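Diaminopropionate ammonia-lyase (Escherichia coli, PDB 4D9I) catalyses the alpha,beta-elimination of both L- and D-2,3-diaminopropionate to pyruvate and ammonia, using pyridoxal 5'-phosphate as cofactor. Local coordinates at residues 223-228 and 367-372; 252-257 and 362-367; 320-325 and 386-391; 332-337 and 373-378; 33-38 and 81-86. All blocks are in the same frame, centred on the assembly; numbering follows the deposited sequence.

Contact 1 (223-228 and 367-372); sequences TPTHVL and KDAVVL
T225 and V370 meet where two parallel strands come together, and T225 OG1, not a backbone carbonyl, accepts the V370 amide just before the regular pairing begins. With OG1 set between its backbone N and carbonyl carbon (chi1 53°), T225 receives that amide at 2.7 Å, V370 N to T225 OG1. The same OG1 lies in the plane of the H226 ring, at its edge, and shares a hydrogen bond with H226 ND1, also 2.7 Å; the proton could belong to either. This bond helps to set the turn of the imidazole, whose CE1 rests 3.8 Å from A369 CB. V370 O is gripped twice: T225 N approaches on a lone pair in the carbonyl plane, H226 N from a tilted direction. Regular parallel pairing follows, as L372 N binds H226 O and L228 N binds L372 O.

Side chains then divide between the two sheet faces. V227 and L372 lie side by side and point the same way, CG2 to CG 4.0 Å. On the other face V371 CG1 sits 4.0 Å from H226 CB and also meets L228 CD1, the two side chains crossing obliquely at 3.8 Å.

Strands 226-230 and 370-375 are parallel neighbours in the larger sheet of this fold type II enzyme, flanked by strands 254-260 and 61-66 respectively. Helices 208-220 and 235-248 cover the V227-L372 face, with M217 and L244 against L372.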
# COMPACT_ATOMS: atom_id res chain seq x y z
N THR B 223 -6.48 27.42 -3.45
CA THR B 223 -5.58 28.20 -2.61
C THR B 223 -5.33 27.40 -1.33
O THR B 223 -6.27 26.98 -0.67
CB THR B 223 -6.19 29.59 -2.27
OG1 THR B 223 -6.59 30.26 -3.47
CG2 THR B 223 -5.18 30.47 -1.53
N PRO B 224 -4.07 27.21 -0.95
CA PRO B 224 -3.93 26.43 0.28
C PRO B 224 -4.31 27.25 1.53
O PRO B 224 -3.97 28.44 1.63
CB PRO B 224 -2.44 26.08 0.29
CG PRO B 224 -1.77 27.18 -0.47
CD PRO B 224 -2.79 27.78 -1.41
N THR B 225 -5.01 26.61 2.46
CA THR B 225 -5.23 27.19 3.78
C THR B 225 -4.13 26.77 4.76
O THR B 225 -3.84 27.50 5.72
CB THR B 225 -6.59 26.73 4.36
OG1 THR B 225 -6.64 25.30 4.32
CG2 THR B 225 -7.75 27.31 3.56
N HIS B 226 -3.55 25.58 4.54
CA HIS B 226 -2.55 24.98 5.43
C HIS B 226 -1.35 24.49 4.68
O HIS B 226 -1.45 24.15 3.50
CB HIS B 226 -3.14 23.78 6.17
CG HIS B 226 -4.26 24.13 7.10
ND1 HIS B 226 -5.46 24.54 6.66
CD2 HIS B 226 -4.33 24.14 8.49
CE1 HIS B 226 -6.28 24.81 7.71
NE2 HIS B 226 -5.58 24.58 8.83
N VAL B 227 -0.21 24.42 5.38
CA VAL B 227 0.94 23.65 4.91
C VAL B 227 1.61 22.93 6.09
O VAL B 227 1.80 23.52 7.17
CB VAL B 227 1.94 24.50 4.08
CG1 VAL B 227 2.56 25.63 4.90
CG2 VAL B 227 3.03 23.62 3.46
N LEU B 228 1.88 21.64 5.90
CA LEU B 228 2.64 20.87 6.86
C LEU B 228 4.05 20.71 6.32
O LEU B 228 4.25 20.27 5.18
CB LEU B 228 1.99 19.51 7.15
CG LEU B 228 0.91 19.61 8.26
CD1 LEU B 228 -0.36 20.25 7.73
CD2 LEU B 228 0.59 18.26 8.89
N LYS B 367 -13.95 21.40 6.97
CA LYS B 367 -14.39 21.00 5.63
C LYS B 367 -13.97 21.99 4.51
O LYS B 367 -14.05 21.65 3.33
CB LYS B 367 -15.91 20.77 5.60
N ASP B 368 -13.50 23.17 4.89
CA ASP B 368 -12.94 24.12 3.92
C ASP B 368 -11.42 24.03 3.74
O ASP B 368 -10.86 24.68 2.84
CB ASP B 368 -13.32 25.55 4.30
CG ASP B 368 -14.81 25.78 4.31
OD1 ASP B 368 -15.50 25.37 3.35
OD2 ASP B 368 -15.31 26.35 5.30
N ALA B 369 -10.74 23.27 4.59
CA ALA B 369 -9.27 23.25 4.54
C ALA B 369 -8.68 22.67 3.26
O ALA B 369 -9.12 21.62 2.78
CB ALA B 369 -8.68 22.58 5.77
N VAL B 370 -7.69 23.38 2.72
CA VAL B 370 -6.90 22.93 1.59
C VAL B 370 -5.45 22.77 2.07
O VAL B 370 -4.77 23.76 2.41
CB VAL B 370 -7.02 23.92 0.41
CG1 VAL B 370 -6.18 23.47 -0.76
CG2 VAL B 370 -8.48 24.08 -0.01
N VAL B 371 -4.99 21.52 2.11
CA VAL B 371 -3.79 21.20 2.89
C VAL B 371 -2.65 20.72 1.99
O VAL B 371 -2.74 19.67 1.37
CB VAL B 371 -4.11 20.17 3.99
CG1 VAL B 371 -2.91 19.96 4.91
CG2 VAL B 371 -5.33 20.60 4.81
N LEU B 372 -1.60 21.53 1.90
CA LEU B 372 -0.42 21.23 1.14
C LEU B 372 0.54 20.42 2.01
O LEU B 372 0.89 20.83 3.11
CB LEU B 372 0.25 22.54 0.65
CG LEU B 372 1.62 22.43 -0.05
CD1 LEU B 372 1.59 21.49 -1.23
CD2 LEU B 372 2.09 23.82 -0.48

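Contact 2 (252-257 and 362-367); sequences NLHSII and KLALNK
H254 lies against L363 and A364 with its NE2 hydrogen-bonded to Q308 OE1, while Q308 NE2 binds K362 O; one glutamine amide thus helps to orient the imidazole and also binds the last turn of helix 356-363. L363 O, near the C-terminal end of that helix, lies over one face of the H254 ring, offset toward the rim, with H254 CE1 nearest at 3.3 Å. H254 NE2 is 3.5 Å from L363 O, but the angle is too poor for a hydrogen bond. The oxygen takes a weak hydrogen bond instead from H226 NE2, on the neighbouring strand, and the H226 ring in turn stacks with that of H254.

Chi1 brings the ring here: H254 CG is anti to the backbone N (-171°), which carries the imidazole out from the strand to the last helical turn. A364 adds to the contact, its CB 3.7 Å from H254 ND1. A364 has positive phi (58°) and belongs to a Schellman motif, by which the chain leaves the helix and heads for the next strand.

Farther along the strand the contact becomes purely apolar. I256 CD1 meets L363 CD2 at 4.0 Å, the two side chains crossing at about a right angle.

The C-terminal end of helix 356-363 thus meets strand 254-260 of the larger sheet, with strand 308-312 on one flank, where Q308 touches both I256 and L363, and strand 226-230 on the other.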
# COMPACT_ATOMS: atom_id res chain seq x y z
N ASN B 252 -2.50 34.47 6.43
CA ASN B 252 -3.47 33.59 5.74
C ASN B 252 -2.98 32.18 5.43
O ASN B 252 -3.60 31.44 4.66
CB ASN B 252 -4.01 34.21 4.45
CG ASN B 252 -4.45 35.62 4.63
OD1 ASN B 252 -4.01 36.50 3.89
ND2 ASN B 252 -5.30 35.86 5.62
N LEU B 253 -1.86 31.81 6.02
CA LEU B 253 -1.37 30.46 5.83
C LEU B 253 -1.13 29.78 7.17
O LEU B 253 -0.30 30.22 7.97
CB LEU B 253 -0.13 30.43 4.93
CG LEU B 253 0.45 29.07 4.51
CD1 LEU B 253 -0.59 28.11 3.93
CD2 LEU B 253 1.60 29.28 3.53
N HIS B 254 -1.87 28.72 7.42
CA HIS B 254 -1.73 28.00 8.67
C HIS B 254 -0.66 26.96 8.49
O HIS B 254 -0.90 25.88 7.97
CB HIS B 254 -3.06 27.37 9.10
CG HIS B 254 -3.03 26.81 10.50
ND1 HIS B 254 -3.93 27.13 11.43
CD2 HIS B 254 -2.14 25.91 11.11
CE1 HIS B 254 -3.65 26.48 12.57
NE2 HIS B 254 -2.54 25.75 12.38
N SER B 255 0.56 27.32 8.90
CA SER B 255 1.70 26.47 8.69
C SER B 255 2.01 25.68 9.94
O SER B 255 2.03 26.22 11.05
CB SER B 255 2.94 27.29 8.27
OG SER B 255 3.21 28.30 9.23
N ILE B 256 2.27 24.40 9.74
CA ILE B 256 2.53 23.48 10.82
C ILE B 256 3.87 22.79 10.55
O ILE B 256 4.03 22.11 9.54
CB ILE B 256 1.41 22.40 10.93
CG1 ILE B 256 0.04 23.06 11.16
CG2 ILE B 256 1.70 21.47 12.08
CD1 ILE B 256 -1.13 22.23 10.66
N ILE B 257 4.81 22.97 11.47
CA ILE B 257 6.14 22.36 11.41
C ILE B 257 6.07 21.03 12.17
O ILE B 257 5.54 20.97 13.29
CB ILE B 257 7.19 23.29 12.05
CG1 ILE B 257 6.99 24.74 11.58
CG2 ILE B 257 8.61 22.80 11.78
CD1 ILE B 257 6.95 24.94 10.07
N LYS B 362 -7.84 22.62 17.03
CA LYS B 362 -6.53 23.19 17.34
C LYS B 362 -5.80 23.52 16.05
O LYS B 362 -5.24 24.61 15.91
CB LYS B 362 -5.71 22.23 18.22
CG LYS B 362 -4.33 22.72 18.63
CD LYS B 362 -4.41 23.91 19.58
CE LYS B 362 -3.12 24.08 20.39
NZ LYS B 362 -3.12 25.36 21.16
N LEU B 363 -5.82 22.58 15.10
CA LEU B 363 -5.11 22.75 13.84
C LEU B 363 -5.89 23.56 12.81
O LEU B 363 -5.37 23.83 11.73
CB LEU B 363 -4.70 21.38 13.25
CG LEU B 363 -3.79 20.51 14.13
CD1 LEU B 363 -3.79 19.05 13.67
CD2 LEU B 363 -2.37 21.06 14.24
N ALA B 364 -7.12 23.97 13.16
CA ALA B 364 -8.00 24.71 12.25
C ALA B 364 -8.28 23.94 10.96
O ALA B 364 -8.52 24.52 9.90
CB ALA B 364 -7.47 26.11 11.97
N LEU B 365 -8.26 22.61 11.06
CA LEU B 365 -8.73 21.77 9.96
C LEU B 365 -10.25 21.61 10.00
O LEU B 365 -10.82 21.25 11.04
CB LEU B 365 -8.05 20.41 10.00
CG LEU B 365 -6.51 20.51 9.93
CD1 LEU B 365 -5.90 19.17 10.30
CD2 LEU B 365 -6.05 20.96 8.55
N ASN B 366 -10.90 21.89 8.88
CA ASN B 366 -12.34 21.73 8.77
C ASN B 366 -12.65 21.43 7.31
O ASN B 366 -11.73 21.27 6.49
CB ASN B 366 -13.05 23.00 9.27
CG ASN B 366 -12.58 24.26 8.55
OD1 ASN B 366 -12.06 24.20 7.43
ND2 ASN B 366 -12.73 25.40 9.21
N LYS B 367 -13.95 21.40 6.97
CA LYS B 367 -14.39 21.00 5.63
C LYS B 367 -13.97 21.99 4.51
O LYS B 367 -14.05 21.65 3.33
CB LYS B 367 -15.91 20.77 5.60

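Contact 3 (320-325 and 386-391); sequences GMRVLG and REVVWE
R322 provides the polar link of this helix pair by reaching from helix 315-325 to a carbonyl of helix 382-389. Its NE donates to V388 O at 2.8 Å, an almost straight bond with an N-H...O angle of 168°. The oxygen lies in the guanidinium plane, at its edge, whereas the donor stands well above the plane of the V388 carbonyl. An extended run from CG to NE makes this reach possible. The other two nitrogens are engaged as well: NH2 makes a weak bond to H394 O, and NH1 binds W390 O of the second subunit. Three carbonyl oxygens round one buried cation would probably ease the cost of burying its charge.

This pairing belongs to the dimer interface of a fold type II pyridoxal-phosphate enzyme. The interaction is reciprocal, since W390 O of this chain takes NH1 of R322 from the second subunit. A methionine in place of R322 would probably leave V388 O and W390 O of the second subunit without this donor and weaken a tie between the subunits.

Van der Waals contacts surround the polar link. V388 CG1 covers one face of the guanidinium, 3.7 Å from R322 NH2, and V389 CA lies 4.0 Å from R322 CG. M321 crosses V388 at about a right angle; its chain bends at the last torsion (chi3 73°), folding the methyl onto the valine, CE to CB 3.9 Å. V389 CG1 approaches the M321 backbone, 4.1 Å from M321 O.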
# COMPACT_ATOMS: atom_id res chain seq x y z
N GLY B 320 1.96 7.40 7.90
CA GLY B 320 1.99 8.18 6.66
C GLY B 320 2.51 7.41 5.45
O GLY B 320 1.94 7.49 4.37
N MET B 321 3.63 6.70 5.61
CA MET B 321 4.21 5.91 4.53
C MET B 321 3.17 4.93 3.95
O MET B 321 3.03 4.79 2.73
CB MET B 321 5.40 5.10 5.04
CG MET B 321 6.61 5.94 5.44
SD MET B 321 7.87 4.99 6.31
CE MET B 321 8.60 3.99 5.02
N ARG B 322 2.47 4.23 4.84
CA ARG B 322 1.47 3.24 4.42
C ARG B 322 0.25 3.86 3.75
O ARG B 322 -0.30 3.29 2.78
CB ARG B 322 1.01 2.41 5.62
CG ARG B 322 2.12 1.53 6.19
CD ARG B 322 1.60 0.65 7.31
NE ARG B 322 2.72 0.25 8.14
CZ ARG B 322 2.94 0.70 9.36
NH1 ARG B 322 2.10 1.56 9.92
NH2 ARG B 322 3.99 0.27 10.00
N VAL B 323 -0.20 4.99 4.29
CA VAL B 323 -1.42 5.67 3.79
C VAL B 323 -1.15 6.20 2.37
O VAL B 323 -1.98 6.06 1.48
CB VAL B 323 -1.85 6.83 4.72
CG1 VAL B 323 -2.94 7.71 4.08
CG2 VAL B 323 -2.29 6.31 6.09
N LEU B 324 0.03 6.81 2.18
CA LEU B 324 0.46 7.27 0.86
C LEU B 324 0.70 6.14 -0.15
O LEU B 324 0.37 6.30 -1.32
CB LEU B 324 1.74 8.14 0.96
CG LEU B 324 1.54 9.51 1.60
CD1 LEU B 324 2.89 10.19 1.93
CD2 LEU B 324 0.71 10.40 0.70
N GLY B 325 1.25 5.02 0.32
CA GLY B 325 1.63 3.92 -0.55
C GLY B 325 0.47 3.00 -0.91
O GLY B 325 0.58 2.21 -1.86
N ARG B 386 9.92 -1.30 2.69
CA ARG B 386 9.11 -2.52 2.56
C ARG B 386 8.82 -3.16 3.93
O ARG B 386 7.72 -3.71 4.14
CB ARG B 386 9.76 -3.51 1.59
CG ARG B 386 9.75 -3.03 0.14
CD ARG B 386 8.37 -2.60 -0.32
NE ARG B 386 8.42 -1.86 -1.59
CZ ARG B 386 7.35 -1.58 -2.34
NH1 ARG B 386 6.14 -1.98 -1.96
NH2 ARG B 386 7.51 -0.89 -3.47
N GLU B 387 9.77 -3.06 4.85
CA GLU B 387 9.51 -3.48 6.24
C GLU B 387 8.31 -2.72 6.84
O GLU B 387 7.45 -3.32 7.52
CB GLU B 387 10.78 -3.36 7.10
CG GLU B 387 11.75 -4.49 6.86
CD GLU B 387 13.18 -4.23 7.33
OE1 GLU B 387 13.49 -3.12 7.80
OE2 GLU B 387 13.99 -5.14 7.21
N VAL B 388 8.21 -1.43 6.55
CA VAL B 388 7.06 -0.64 7.03
C VAL B 388 5.75 -1.01 6.30
O VAL B 388 4.74 -1.31 6.95
CB VAL B 388 7.31 0.89 6.94
CG1 VAL B 388 6.06 1.69 7.32
CG2 VAL B 388 8.48 1.31 7.82
N VAL B 389 5.75 -0.96 4.97
CA VAL B 389 4.48 -1.04 4.21
C VAL B 389 3.99 -2.47 4.06
O VAL B 389 2.77 -2.72 4.01
CB VAL B 389 4.51 -0.27 2.86
CG1 VAL B 389 4.90 1.19 3.08
CG2 VAL B 389 5.43 -0.93 1.83
N TRP B 390 4.93 -3.42 4.02
CA TRP B 390 4.59 -4.85 3.92
C TRP B 390 4.61 -5.60 5.24
O TRP B 390 3.68 -6.35 5.55
CB TRP B 390 5.53 -5.56 2.96
CG TRP B 390 5.37 -5.21 1.49
CD1 TRP B 390 4.41 -4.40 0.90
CD2 TRP B 390 6.21 -5.68 0.37
NE1 TRP B 390 4.60 -4.34 -0.46
CE2 TRP B 390 5.65 -5.10 -0.84
CE3 TRP B 390 7.33 -6.51 0.27
CZ2 TRP B 390 6.20 -5.34 -2.10
CZ3 TRP B 390 7.88 -6.74 -1.00
CH2 TRP B 390 7.33 -6.16 -2.15
N GLU B 391 5.68 -5.42 6.02
CA GLU B 391 5.85 -6.22 7.25
C GLU B 391 5.07 -5.61 8.41
O GLU B 391 4.84 -6.26 9.43
CB GLU B 391 7.34 -6.38 7.60
CG GLU B 391 8.13 -7.13 6.54
CD GLU B 391 9.60 -7.32 6.88
OE1 GLU B 391 9.97 -7.33 8.08
OE2 GLU B 391 10.39 -7.51 5.94

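Contact 4 (332-337 and 373-378); sequences PRIISG and VISTEG
S336 and S375 meet hydroxyl to hydroxyl, their OG atoms 2.6 Å apart in a hydrogen bond that either could donate. Each OG is anti to its own backbone N, which points the two groups at each other across the gap between loop and strand. The tight packing continues beyond the strand end, where G337 N donates to E377 O at 3.0 Å from above the carbonyl plane. Two CA-H...O contacts reinforce the backbone crossing: S336 CA to E377 O at 3.3 Å and G378 CA to I335 O at 3.2 Å. Such closeness leaves no room for a beta carbon on G337, which would collide with E377 OE2 and G378 O.

Toward I334 and I335 the fit is looser, and a water takes part, bridging I335 O (2.8 Å) and S375 OG (2.6 Å). The partly exposed I335 side chain turns to D379 and to N326 of the second subunit.

E377 runs alongside G337, with OE2 3.6 Å from G337 CA, and its OE1 binds T380 OG1 and N122 ND2. The E377 side chain is about 7 Å from that of D120, the inferred proton acceptor for L-diaminopropionate. Replacing E377 by alanine is likely to leave T380 and N122 without this shared acceptor and to open a gap beside G337.

The loop leads from helix 315-325 into helix 338-352 and lies against the end of strand 370-375, with strand 61-66 beside both.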
# COMPACT_ATOMS: atom_id res chain seq x y z
N PRO B 332 -4.44 8.81 -6.25
CA PRO B 332 -3.15 8.30 -6.76
C PRO B 332 -2.24 7.82 -5.62
O PRO B 332 -2.34 8.33 -4.50
CB PRO B 332 -2.53 9.55 -7.44
CG PRO B 332 -3.12 10.70 -6.68
CD PRO B 332 -4.55 10.28 -6.39
N ARG B 333 -1.39 6.84 -5.92
CA ARG B 333 -0.47 6.23 -4.96
C ARG B 333 0.87 6.98 -4.98
O ARG B 333 1.30 7.39 -6.04
CB ARG B 333 -0.23 4.78 -5.39
CG ARG B 333 0.86 4.04 -4.63
CD ARG B 333 0.64 2.54 -4.77
NE ARG B 333 1.85 1.78 -4.47
CZ ARG B 333 2.65 1.30 -5.41
NH1 ARG B 333 2.32 1.45 -6.70
NH2 ARG B 333 3.73 0.59 -5.11
N ILE B 334 1.52 7.11 -3.82
CA ILE B 334 2.77 7.87 -3.67
C ILE B 334 3.75 7.04 -2.83
O ILE B 334 3.40 6.52 -1.76
CB ILE B 334 2.52 9.25 -3.00
CG1 ILE B 334 1.62 10.14 -3.90
CG2 ILE B 334 3.83 9.93 -2.65
CD1 ILE B 334 1.07 11.40 -3.23
N ILE B 335 4.98 6.90 -3.33
CA ILE B 335 6.03 6.15 -2.62
C ILE B 335 6.77 7.22 -1.80
O ILE B 335 7.40 8.12 -2.36
CB ILE B 335 7.01 5.45 -3.59
CG1 ILE B 335 6.26 4.50 -4.57
CG2 ILE B 335 8.09 4.71 -2.81
CD1 ILE B 335 5.30 3.53 -3.92
N SER B 336 6.65 7.11 -0.47
CA SER B 336 7.15 8.14 0.43
C SER B 336 7.94 7.49 1.57
O SER B 336 7.42 6.61 2.27
CB SER B 336 5.97 8.93 1.02
OG SER B 336 6.39 10.11 1.70
N GLY B 337 9.17 7.96 1.76
CA GLY B 337 10.06 7.44 2.80
C GLY B 337 9.63 7.90 4.17
O GLY B 337 8.73 8.71 4.30
N VAL B 373 0.93 19.26 1.51
CA VAL B 373 1.87 18.37 2.20
C VAL B 373 3.04 18.18 1.26
O VAL B 373 2.85 18.17 0.04
CB VAL B 373 1.18 17.01 2.50
CG1 VAL B 373 2.13 16.02 3.16
CG2 VAL B 373 -0.02 17.24 3.43
N ILE B 374 4.25 18.08 1.81
CA ILE B 374 5.42 17.78 1.01
C ILE B 374 5.94 16.38 1.31
O ILE B 374 6.26 16.08 2.47
CB ILE B 374 6.56 18.82 1.22
CG1 ILE B 374 6.04 20.26 1.25
CG2 ILE B 374 7.67 18.58 0.20
CD1 ILE B 374 5.45 20.82 -0.05
N SER B 375 5.98 15.54 0.28
CA SER B 375 6.65 14.26 0.39
C SER B 375 8.07 14.46 -0.09
O SER B 375 8.35 14.50 -1.30
CB SER B 375 5.96 13.17 -0.43
OG SER B 375 6.55 11.93 -0.09
N THR B 376 8.98 14.61 0.86
CA THR B 376 10.36 15.04 0.55
C THR B 376 11.23 13.95 -0.05
O THR B 376 12.25 14.26 -0.68
CB THR B 376 11.04 15.57 1.82
OG1 THR B 376 10.78 14.64 2.88
CG2 THR B 376 10.50 16.95 2.18
N GLU B 377 10.85 12.68 0.12
CA GLU B 377 11.62 11.59 -0.46
C GLU B 377 10.74 10.38 -0.74
O GLU B 377 9.71 10.21 -0.08
CB GLU B 377 12.78 11.16 0.46
CG GLU B 377 12.33 10.67 1.84
CD GLU B 377 13.40 9.88 2.60
OE1 GLU B 377 14.60 9.88 2.21
OE2 GLU B 377 13.03 9.27 3.63
N GLY B 378 11.16 9.55 -1.69
CA GLY B 378 10.55 8.24 -1.87
C GLY B 378 11.26 7.21 -1.01
O GLY B 378 11.81 7.54 0.05
O HOH W 1 7.43 10.87 -2.32

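Contact 5 (33-38 and 81-86); sequences RQFHQK and GAYAIA
An aromatic and aliphatic helix-helix contact, without a hydrogen bond between its segments, joins helix 26-36 to the start of helix 81-93 in this fold type II pyridoxal-phosphate enzyme. Helix 81-93 begins four residues after K77, the lysine that carries the cofactor, so the contact sets an N-terminal helix against the helix that follows the cofactor-bearing loop.

F35 does most of the work. Its CG is anti to the backbone N (chi1 165°), which sends the ring across to the other helix. There Y83 CD1 comes over one face of the F35 ring, 3.4 Å from F35 CD2. The rings are oblique rather than stacked, their centroids 5.2 Å apart and their planes at 53°.

H36 borders the pair. Its NE2 lies in the plane of the F35 ring, at the edge, and hydrogen-bonds to L79 O, while ND1 binds T208 OG1, so the imidazole is fixed at both nitrogens. H36 NE2 also comes within 4.3 Å of Y83 CB. I97 touches both F35 and A86, and W129 and A130 of helix 122-133 pack on A82. At its far end the phenyl ring closes on a methyl group, F35 CZ lying 3.4 Å from A86 CB.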
# COMPACT_ATOMS: atom_id res chain seq x y z
N ARG B 33 14.63 28.47 -9.98
CA ARG B 33 13.88 27.64 -10.93
C ARG B 33 14.37 27.77 -12.38
O ARG B 33 14.47 26.77 -13.10
CB ARG B 33 12.38 27.91 -10.85
CG ARG B 33 11.60 26.93 -11.72
CD ARG B 33 10.11 26.99 -11.45
NE ARG B 33 9.42 26.05 -12.32
CZ ARG B 33 8.11 25.96 -12.43
NH1 ARG B 33 7.32 26.75 -11.71
NH2 ARG B 33 7.58 25.07 -13.26
N GLN B 34 14.65 29.00 -12.80
CA GLN B 34 15.27 29.28 -14.09
C GLN B 34 16.56 28.48 -14.29
O GLN B 34 16.81 27.98 -15.40
CB GLN B 34 15.60 30.77 -14.20
CG GLN B 34 14.41 31.70 -14.37
CD GLN B 34 14.84 33.17 -14.39
OE1 GLN B 34 15.50 33.63 -15.32
NE2 GLN B 34 14.48 33.91 -13.33
N PHE B 35 17.35 28.38 -13.22
CA PHE B 35 18.57 27.57 -13.20
C PHE B 35 18.24 26.09 -13.37
O PHE B 35 18.78 25.44 -14.26
CB PHE B 35 19.36 27.80 -11.90
CG PHE B 35 20.41 26.77 -11.64
CD1 PHE B 35 21.65 26.86 -12.26
CD2 PHE B 35 20.17 25.70 -10.78
CE1 PHE B 35 22.62 25.91 -12.03
CE2 PHE B 35 21.14 24.74 -10.54
CZ PHE B 35 22.37 24.85 -11.18
N HIS B 36 17.34 25.58 -12.53
CA HIS B 36 16.91 24.17 -12.58
C HIS B 36 16.35 23.73 -13.90
O HIS B 36 16.57 22.59 -14.32
CB HIS B 36 15.92 23.85 -11.47
CG HIS B 36 16.52 23.95 -10.09
ND1 HIS B 36 15.93 24.64 -9.10
CD2 HIS B 36 17.69 23.42 -9.57
CE1 HIS B 36 16.68 24.55 -7.99
NE2 HIS B 36 17.76 23.81 -8.28
N GLN B 37 15.64 24.63 -14.57
CA GLN B 37 15.03 24.38 -15.90
C GLN B 37 16.09 24.11 -17.01
O GLN B 37 15.75 23.64 -18.11
CB GLN B 37 14.16 25.58 -16.27
CG GLN B 37 13.76 25.66 -17.74
CD GLN B 37 13.94 27.04 -18.34
OE1 GLN B 37 15.06 27.58 -18.40
NE2 GLN B 37 12.83 27.61 -18.81
N LYS B 38 17.35 24.41 -16.72
CA LYS B 38 18.41 24.24 -17.72
C LYS B 38 19.13 22.91 -17.55
O LYS B 38 20.03 22.58 -18.32
CB LYS B 38 19.42 25.39 -17.65
CG LYS B 38 18.80 26.77 -17.82
CD LYS B 38 19.83 27.85 -17.58
CE LYS B 38 19.24 29.23 -17.83
NZ LYS B 38 20.06 30.29 -17.17
N GLY B 81 21.30 21.57 -3.09
CA GLY B 81 22.70 21.21 -3.17
C GLY B 81 23.31 21.56 -4.52
O GLY B 81 24.39 22.17 -4.58
N ALA B 82 22.62 21.20 -5.59
CA ALA B 82 23.12 21.51 -6.93
C ALA B 82 23.21 23.01 -7.20
O ALA B 82 24.15 23.46 -7.86
CB ALA B 82 22.28 20.82 -8.01
N TYR B 83 22.26 23.78 -6.67
CA TYR B 83 22.25 25.24 -6.84
C TYR B 83 23.46 25.86 -6.15
O TYR B 83 24.16 26.69 -6.73
CB TYR B 83 20.96 25.84 -6.30
CG TYR B 83 20.68 27.28 -6.71
CD1 TYR B 83 20.80 27.70 -8.05
CD2 TYR B 83 20.24 28.21 -5.77
CE1 TYR B 83 20.53 29.01 -8.41
CE2 TYR B 83 19.95 29.52 -6.13
CZ TYR B 83 20.09 29.91 -7.45
OH TYR B 83 19.80 31.20 -7.79
N ALA B 84 23.73 25.42 -4.92
CA ALA B 84 24.88 25.89 -4.19
C ALA B 84 26.19 25.51 -4.87
O ALA B 84 27.11 26.33 -4.95
CB ALA B 84 24.85 25.36 -2.77
N ILE B 85 26.28 24.29 -5.37
CA ILE B 85 27.49 23.83 -6.04
C ILE B 85 27.79 24.63 -7.32
O ILE B 85 28.94 25.02 -7.60
CB ILE B 85 27.45 22.29 -6.23
CG1 ILE B 85 27.81 21.64 -4.89
CG2 ILE B 85 28.44 21.85 -7.30
CD1 ILE B 85 26.99 20.42 -4.55
N ALA B 86 26.73 24.90 -8.08
CA ALA B 86 26.85 25.70 -9.30
C ALA B 86 27.21 27.15 -8.95
O ALA B 86 28.05 27.76 -9.61
CB ALA B 86 25.54 25.64 -10.09

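How the contacts relate
From the N terminus, contact 5 closes first, joining helices 26-36 and 81-93 before any other contact opens. The remaining four interleave. Contact 1 opens at 223-228 and closes at 367-372; contact 2 is nested within it, and the two meet through backbone bonds between strands 226-230 and 254-260. Contacts 3 and 4 both open inside the loop of contact 1 and close after it, so their segments alternate with its own and with those of contact 2. Contact 4 nests inside contact 3, and L324 O binds I334 N between them. Strand 370-375 is shared, its start serving contact 1 and its end contact 4, near the active site; contacts 3 and 4 both touch the second subunit.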